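Local coordinates for Non-ribosomal peptide synthetase (PDB 6VTJ), which probably carries a peptide as a thioester on its 4'-phosphopantetheine arm and releases it by reduction in the adjoining Rossmann-like reductase domain, at residues D184-G187 and S188-P192; E279-L282 and Y283-Q286; E428-Q431 and G432-A436. All blocks are in the same frame, centred on the assembly; numbering follows the deposited sequence.

All three contacts are local, each formed within one unbroken piece of chain, and no two of them touch. Contact 1 lies at the surface, where a turn leads into strand 190-194 of the Rossmann-like sheet; there a backbone carbonyl gathers amide and hydroxyl donors. Contact 2 is buried in the loop between strand 252-258 and helix 291-308, about 40 Å from contact 1 between centres, and relies on a glutamine side-chain amide instead. Contact 3, also buried, joins a 3-10 turn to short helix 431-435; main-chain helical bonds and isoleucine packing dominate, and its side chains meet carrier helix 46-58 and the phosphopantetheine.

Contact 1. Residues D184-G187 and S188-P192; sequences DLVG and SRIIP
L185 and S188 close a type II beta turn, and V186 then pairs with I190 in a single beta bridge where the chain enters strand 190-194 of the Rossmann-like sheet. L185 O, the focus of the turn, accepts S188 N at 3.0 Å, S188 OG at 3.2 Å and I190 N at 3.1 Å. S188 N and S188 OG come over one face of the L185 carbonyl and I190 N over the opposite face; R189 N adds a weak bond. The hydroxyl reaches it because S188 OG lies between the backbone N and the carbonyl carbon (chi1 53°), folded back over the turn. G187 occupies a backbone conformation in which a CB would jam against the carbonyl oxygen of V186, and its amide completes the bridge, with G187 N 2.9 Å from I190 O and the bond almost straight at 176°.

The side chains make the apolar side of this contact. V186 has CG1 anti to the backbone N (chi1 173°), which directs the two methyls to separate partners: CG1 meets P192 CG at 3.9 Å, while CG2 touches I190 CB at 4.1 Å. I190, whose CB points at the turn, sends CD1 to L185 CB, also at 4.1 Å. Beyond these segments I190 is buried against L170 and M174 of helix 166-177, I147 of helix 137-149 and I154 of the neighbouring parallel strand, tying the turn to the sheet and to two of its helices. R189 also reaches the end of helix 137-149: its guanidinium bonds to the carbonyl oxygens of G152 and I147, with a weak bond to that of F146. On the way the aliphatic part of this arginine passes L185, with R189 CG 4.2 Å from L185 CD1.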
loop_
_atom_site.group_PDB
_atom_site.type_symbol
_atom_site.label_atom_id
_atom_site.label_comp_id
_atom_site.label_asym_id
_atom_site.label_seq_id
_atom_site.Cartn_x
_atom_site.Cartn_y
_atom_site.Cartn_z
ATOM N N ASP A 184 -29.622 -8.630 -0.730
ATOM C CA ASP A 184 -30.544 -9.333 0.147
ATOM C C ASP A 184 -29.852 -9.970 1.339
ATOM O O ASP A 184 -30.534 -10.382 2.278
ATOM C CB ASP A 184 -31.318 -10.387 -0.648
ATOM C CG ASP A 184 -30.415 -11.296 -1.458
ATOM O OD1 ASP A 184 -29.400 -10.812 -2.023
ATOM O OD2 ASP A 184 -30.733 -12.505 -1.532
ATOM N N LEU A 185 -28.529 -10.052 1.346
ATOM C CA LEU A 185 -27.871 -10.528 2.554
ATOM C C LEU A 185 -27.640 -9.414 3.559
ATOM O O LEU A 185 -27.345 -9.700 4.720
ATOM C CB LEU A 185 -26.548 -11.212 2.204
ATOM C CG LEU A 185 -26.687 -12.422 1.274
ATOM C CD1 LEU A 185 -25.379 -13.190 1.197
ATOM C CD2 LEU A 185 -27.800 -13.322 1.778
ATOM N N VAL A 186 -27.764 -8.155 3.141
ATOM C CA VAL A 186 -27.612 -7.036 4.069
ATOM C C VAL A 186 -28.784 -7.050 5.034
ATOM O O VAL A 186 -29.948 -6.975 4.621
ATOM C CB VAL A 186 -27.524 -5.700 3.317
ATOM C CG1 VAL A 186 -27.541 -4.539 4.282
ATOM C CG2 VAL A 186 -26.252 -5.676 2.459
ATOM N N GLY A 187 -28.480 -7.157 6.321
ATOM C CA GLY A 187 -29.475 -7.368 7.347
ATOM C C GLY A 187 -29.474 -8.767 7.923
ATOM O O GLY A 187 -29.991 -8.962 9.024
ATOM N N SER A 188 -28.926 -9.751 7.215
ATOM C CA SER A 188 -28.791 -11.098 7.769
ATOM C C SER A 188 -27.322 -11.472 7.897
ATOM O O SER A 188 -26.810 -11.494 9.017
ATOM C CB SER A 188 -29.580 -12.127 6.949
ATOM O OG SER A 188 -29.266 -12.086 5.571
ATOM N N ARG A 189 -26.608 -11.737 6.796
ATOM C CA ARG A 189 -25.183 -12.057 6.910
ATOM C C ARG A 189 -24.309 -10.809 6.986
ATOM O O ARG A 189 -23.246 -10.854 7.615
ATOM C CB ARG A 189 -24.697 -12.911 5.732
ATOM C CG ARG A 189 -25.542 -14.123 5.336
ATOM C CD ARG A 189 -24.924 -15.507 5.662
ATOM N NE ARG A 189 -23.458 -15.590 5.748
ATOM C CZ ARG A 189 -22.634 -15.951 4.756
ATOM N NH1 ARG A 189 -23.088 -16.255 3.544
ATOM N NH2 ARG A 189 -21.325 -16.005 4.984
ATOM N N ILE A 190 -24.725 -9.697 6.372
ATOM C CA ILE A 190 -23.911 -8.486 6.289
ATOM C C ILE A 190 -24.514 -7.418 7.191
ATOM O O ILE A 190 -25.651 -6.982 6.974
ATOM C CB ILE A 190 -23.802 -7.977 4.845
ATOM C CG1 ILE A 190 -23.285 -9.088 3.927
ATOM C CG2 ILE A 190 -22.910 -6.748 4.782
ATOM C CD1 ILE A 190 -23.317 -8.714 2.442
ATOM N N ILE A 191 -23.736 -6.955 8.165
ATOM C CA ILE A 191 -24.198 -5.938 9.110
ATOM C C ILE A 191 -23.414 -4.643 8.914
ATOM O O ILE A 191 -22.253 -4.552 9.327
ATOM C CB ILE A 191 -24.082 -6.430 10.562
ATOM C CG1 ILE A 191 -24.357 -7.927 10.638
ATOM C CG2 ILE A 191 -25.062 -5.682 11.453
ATOM C CD1 ILE A 191 -25.783 -8.283 10.261
ATOM N N PRO A 192 -23.995 -3.631 8.274
ATOM C CA PRO A 192 -23.323 -2.322 8.190
ATOM C C PRO A 192 -23.296 -1.622 9.546
ATOM O O PRO A 192 -24.315 -1.534 10.230
ATOM C CB PRO A 192 -24.181 -1.548 7.178
ATOM C CG PRO A 192 -24.934 -2.604 6.405
ATOM C CD PRO A 192 -25.170 -3.719 7.387
#

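Contact 2. Residues E279-L282 and Y283-Q286; sequences ERTL and YYEQ
A side-chain amide clamps the main chain here: Q286 folds back on L282 and Y284 in a buried turn of the loop between strand 252-258 and helix 291-308 of the Rossmann-like reductase fold. Q286 NE2 donates to L282 O at 2.9 Å (162°), the bond lying in the carbonyl plane and close to the plane of the glutamine amide. Q286 OE1 accepts Y284 N, also at 2.9 Å. A sharp bend at chi2 (-92°) turns the amide back to meet both, and NE2 has another acceptor in V261 O, so its rotation is fixed from both ends. With an alanine in place of Q286, L282 O and Y284 N would probably lose these mates and the turn would be freer to open. L282 itself sends its side chain among F297 and L304 of helix 291-308 and I106 and L110 of helix 104-111. The Y284 ring carries Q286 OE1 over one face, 3.4 Å above its plane and offset toward the rim, while its hydroxyl bonds to S264 O. Obliquely to the same ring comes the methyl of T281, with CG2 3.6 Å from Y284 CD1.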
loop_
_atom_site.group_PDB
_atom_site.type_symbol
_atom_site.label_atom_id
_atom_site.label_comp_id
_atom_site.label_asym_id
_atom_site.label_seq_id
_atom_site.Cartn_x
_atom_site.Cartn_y
_atom_site.Cartn_z
ATOM N N GLU A 279 9.173 -14.272 7.251
ATOM C CA GLU A 279 7.999 -14.193 8.120
ATOM C C GLU A 279 8.350 -14.193 9.612
ATOM O O GLU A 279 7.444 -14.080 10.454
ATOM C CB GLU A 279 7.052 -15.352 7.799
ATOM C CG GLU A 279 6.426 -15.289 6.391
ATOM C CD GLU A 279 7.173 -16.117 5.317
ATOM O OE1 GLU A 279 8.394 -16.349 5.436
ATOM O OE2 GLU A 279 6.541 -16.506 4.308
ATOM N N ARG A 280 9.633 -14.310 9.959
ATOM C CA ARG A 280 10.087 -14.195 11.338
ATOM C C ARG A 280 10.869 -12.905 11.583
ATOM O O ARG A 280 11.548 -12.779 12.605
ATOM C CB ARG A 280 10.915 -15.427 11.712
ATOM C CG ARG A 280 10.039 -16.694 11.819
ATOM C CD ARG A 280 10.863 -17.943 12.173
ATOM N NE ARG A 280 11.769 -18.294 11.086
ATOM C CZ ARG A 280 11.419 -19.050 10.046
ATOM N NH1 ARG A 280 10.187 -19.551 9.966
ATOM N NH2 ARG A 280 12.299 -19.305 9.086
ATOM N N THR A 281 10.758 -11.933 10.680
ATOM C CA THR A 281 11.507 -10.690 10.751
ATOM C C THR A 281 10.568 -9.512 10.991
ATOM O O THR A 281 9.564 -9.353 10.286
ATOM C CB THR A 281 12.294 -10.465 9.452
ATOM O OG1 THR A 281 13.058 -11.637 9.127
ATOM C CG2 THR A 281 13.224 -9.277 9.602
ATOM N N LEU A 282 10.904 -8.668 11.969
ATOM C CA LEU A 282 10.240 -7.375 12.070
ATOM C C LEU A 282 11.264 -6.262 11.910
ATOM O O LEU A 282 11.360 -5.665 10.838
ATOM C CB LEU A 282 9.482 -7.223 13.392
ATOM C CG LEU A 282 8.818 -5.871 13.697
ATOM C CD1 LEU A 282 7.830 -5.471 12.660
ATOM C CD2 LEU A 282 8.126 -5.952 15.025
ATOM N N TYR A 283 12.046 -5.989 12.952
ATOM C CA TYR A 283 12.933 -4.837 12.982
ATOM C C TYR A 283 14.392 -5.257 12.886
ATOM O O TYR A 283 14.859 -6.080 13.678
ATOM C CB TYR A 283 12.727 -4.038 14.262
ATOM C CG TYR A 283 13.542 -2.774 14.283
ATOM C CD1 TYR A 283 13.351 -1.809 13.317
ATOM C CD2 TYR A 283 14.515 -2.553 15.258
ATOM C CE1 TYR A 283 14.075 -0.637 13.315
ATOM C CE2 TYR A 283 15.261 -1.364 15.273
ATOM C CZ TYR A 283 15.029 -0.410 14.293
ATOM O OH TYR A 283 15.740 0.777 14.249
ATOM N N TYR A 284 15.120 -4.645 11.950
ATOM C CA TYR A 284 16.566 -4.821 11.854
ATOM C C TYR A 284 17.248 -3.521 11.400
ATOM O O TYR A 284 18.245 -3.564 10.670
ATOM C CB TYR A 284 16.906 -5.991 10.911
ATOM C CG TYR A 284 16.309 -5.849 9.525
ATOM C CD1 TYR A 284 14.958 -6.113 9.292
ATOM C CD2 TYR A 284 17.091 -5.429 8.450
ATOM C CE1 TYR A 284 14.407 -5.965 8.021
ATOM C CE2 TYR A 284 16.557 -5.294 7.194
ATOM C CZ TYR A 284 15.216 -5.558 6.979
ATOM O OH TYR A 284 14.683 -5.400 5.717
ATOM N N GLU A 285 16.703 -2.368 11.798
ATOM C CA GLU A 285 17.196 -1.047 11.383
ATOM C C GLU A 285 17.233 -0.893 9.862
ATOM O O GLU A 285 18.199 -0.382 9.284
ATOM C CB GLU A 285 18.563 -0.747 12.003
ATOM C CG GLU A 285 18.407 -0.057 13.339
ATOM C CD GLU A 285 19.706 0.163 14.080
ATOM O OE1 GLU A 285 20.573 0.894 13.552
ATOM O OE2 GLU A 285 19.845 -0.403 15.196
ATOM N N GLN A 286 16.155 -1.329 9.216
ATOM C CA GLN A 286 15.932 -1.063 7.806
ATOM C C GLN A 286 15.490 0.386 7.622
ATOM O O GLN A 286 15.138 1.087 8.577
ATOM C CB GLN A 286 14.881 -2.025 7.230
ATOM C CG GLN A 286 13.466 -1.868 7.822
ATOM C CD GLN A 286 13.191 -2.790 9.034
ATOM O OE1 GLN A 286 14.009 -2.895 9.940
ATOM N NE2 GLN A 286 12.028 -3.455 9.036
HETATM O O HOH W 1 13.074 -9.049 13.814
#

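Contact 3. Residues E428-Q431 and G432-A436; sequences ENIQ and GIITA
T435 N donates to Q431 O at 2.7 Å and I434 N to I430 O at 2.9 Å, each donor nearly along the C=O axis, as in regular alpha-helical i to i+4 bonding. I430 holds the N-cap position, so these bonds belong to the first turn of helix 431-435, which follows directly on the 3-10 turn 428-430. A water links the 3-10 turn to the helix: it accepts from G432 N at 2.9 Å and donates to N429 O at 3.3 Å, thereby serving an early amide of the helix. N429 O also receives the hydroxyl of T345, on helix 338-349.

The packing lies around this bonded core. I430 has CG1 set between its backbone N and carbonyl carbon (chi1 66°), which brings the end of the chain across I434: I430 CD1 meets I434 CG1 at 3.9 Å. I430 CB touches I433 CG1 at 4.0 Å, so one isoleucine is flanked by two others a turn later. Farther out I430 and I433 rest on L349 and N342 of helix 338-349, while I434 turns to I53 and L57 of helix 46-58. On another side Q431 stretches out with CG anti to the backbone N and crosses T435 at an angle, Q431 CG 4.1 Å from T435 CG2. Both of these residues touch S50, and T435 also touches the bound phosphopantetheine. A short helix wedged between helix 338-349 and carrier helix 46-58, beside the prosthetic arm, is consistent with an interface between the carrier and reductase domains.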
loop_
_atom_site.group_PDB
_atom_site.type_symbol
_atom_site.label_atom_id
_atom_site.label_comp_id
_atom_site.label_asym_id
_atom_site.label_seq_id
_atom_site.Cartn_x
_atom_site.Cartn_y
_atom_site.Cartn_z
ATOM N N GLU A 428 3.985 15.574 -19.076
ATOM C CA GLU A 428 3.051 14.731 -18.328
ATOM C C GLU A 428 3.383 13.257 -18.487
ATOM O O GLU A 428 3.088 12.454 -17.592
ATOM C CB GLU A 428 1.612 14.988 -18.786
ATOM C CG GLU A 428 1.441 14.937 -20.308
ATOM C CD GLU A 428 -0.011 15.031 -20.762
ATOM O OE2 GLU A 428 -0.319 14.575 -21.894
ATOM N N ASN A 429 4.029 12.896 -19.605
ATOM C CA ASN A 429 4.299 11.502 -19.928
ATOM C C ASN A 429 5.100 10.786 -18.845
ATOM O O ASN A 429 4.984 9.565 -18.714
ATOM C CB ASN A 429 5.054 11.411 -21.248
ATOM C CG ASN A 429 4.192 11.741 -22.434
ATOM O OD1 ASN A 429 2.968 11.774 -22.341
ATOM N ND2 ASN A 429 4.832 11.983 -23.571
ATOM N N ILE A 430 5.938 11.498 -18.087
ATOM C CA ILE A 430 6.765 10.843 -17.078
ATOM C C ILE A 430 6.201 11.020 -15.674
ATOM O O ILE A 430 6.841 10.604 -14.689
ATOM C CB ILE A 430 8.223 11.313 -17.145
ATOM C CG1 ILE A 430 8.330 12.795 -16.771
ATOM C CG2 ILE A 430 8.823 10.994 -18.526
ATOM C CD1 ILE A 430 9.773 13.288 -16.587
ATOM N N GLN A 431 4.997 11.592 -15.559
ATOM C CA GLN A 431 4.344 11.749 -14.263
ATOM C C GLN A 431 4.391 10.454 -13.463
ATOM O O GLN A 431 4.791 10.446 -12.291
ATOM C CB GLN A 431 2.898 12.194 -14.467
ATOM C CG GLN A 431 2.053 12.167 -13.195
ATOM C CD GLN A 431 0.770 12.964 -13.349
ATOM O OE1 GLN A 431 0.794 14.116 -13.777
ATOM N NE2 GLN A 431 -0.357 12.349 -13.014
ATOM N N GLY A 432 4.028 9.345 -14.110
ATOM C CA GLY A 432 4.060 8.029 -13.514
ATOM C C GLY A 432 5.351 7.817 -12.768
ATOM O O GLY A 432 5.352 7.788 -11.527
ATOM N N ILE A 433 6.470 7.775 -13.496
ATOM C CA ILE A 433 7.702 7.419 -12.805
ATOM C C ILE A 433 8.084 8.516 -11.820
ATOM O O ILE A 433 8.702 8.234 -10.783
ATOM C CB ILE A 433 8.837 7.110 -13.797
ATOM C CG1 ILE A 433 9.053 8.270 -14.764
ATOM C CG2 ILE A 433 8.544 5.839 -14.560
ATOM C CD1 ILE A 433 10.258 8.075 -15.637
ATOM N N ILE A 434 7.667 9.761 -12.078
ATOM C CA ILE A 434 8.007 10.837 -11.153
ATOM C C ILE A 434 7.277 10.644 -9.836
ATOM O O ILE A 434 7.873 10.798 -8.760
ATOM C CB ILE A 434 7.706 12.226 -11.757
ATOM C CG1 ILE A 434 8.720 12.593 -12.849
ATOM C CG2 ILE A 434 7.757 13.272 -10.688
ATOM C CD1 ILE A 434 10.174 12.414 -12.445
ATOM N N THR A 435 5.975 10.300 -9.885
ATOM C CA THR A 435 5.276 10.184 -8.606
ATOM C C THR A 435 5.690 8.925 -7.865
ATOM O O THR A 435 5.354 8.777 -6.681
ATOM C CB THR A 435 3.747 10.208 -8.766
ATOM O OG1 THR A 435 3.324 9.129 -9.596
ATOM C CG2 THR A 435 3.268 11.536 -9.359
ATOM N N ALA A 436 6.431 8.043 -8.531
ATOM C CA ALA A 436 7.051 6.880 -7.926
ATOM C C ALA A 436 8.458 7.165 -7.423
ATOM O O ALA A 436 9.223 6.218 -7.199
ATOM C CB ALA A 436 7.076 5.725 -8.926
HETATM O O HOH W 2 2.792 8.454 -16.526
#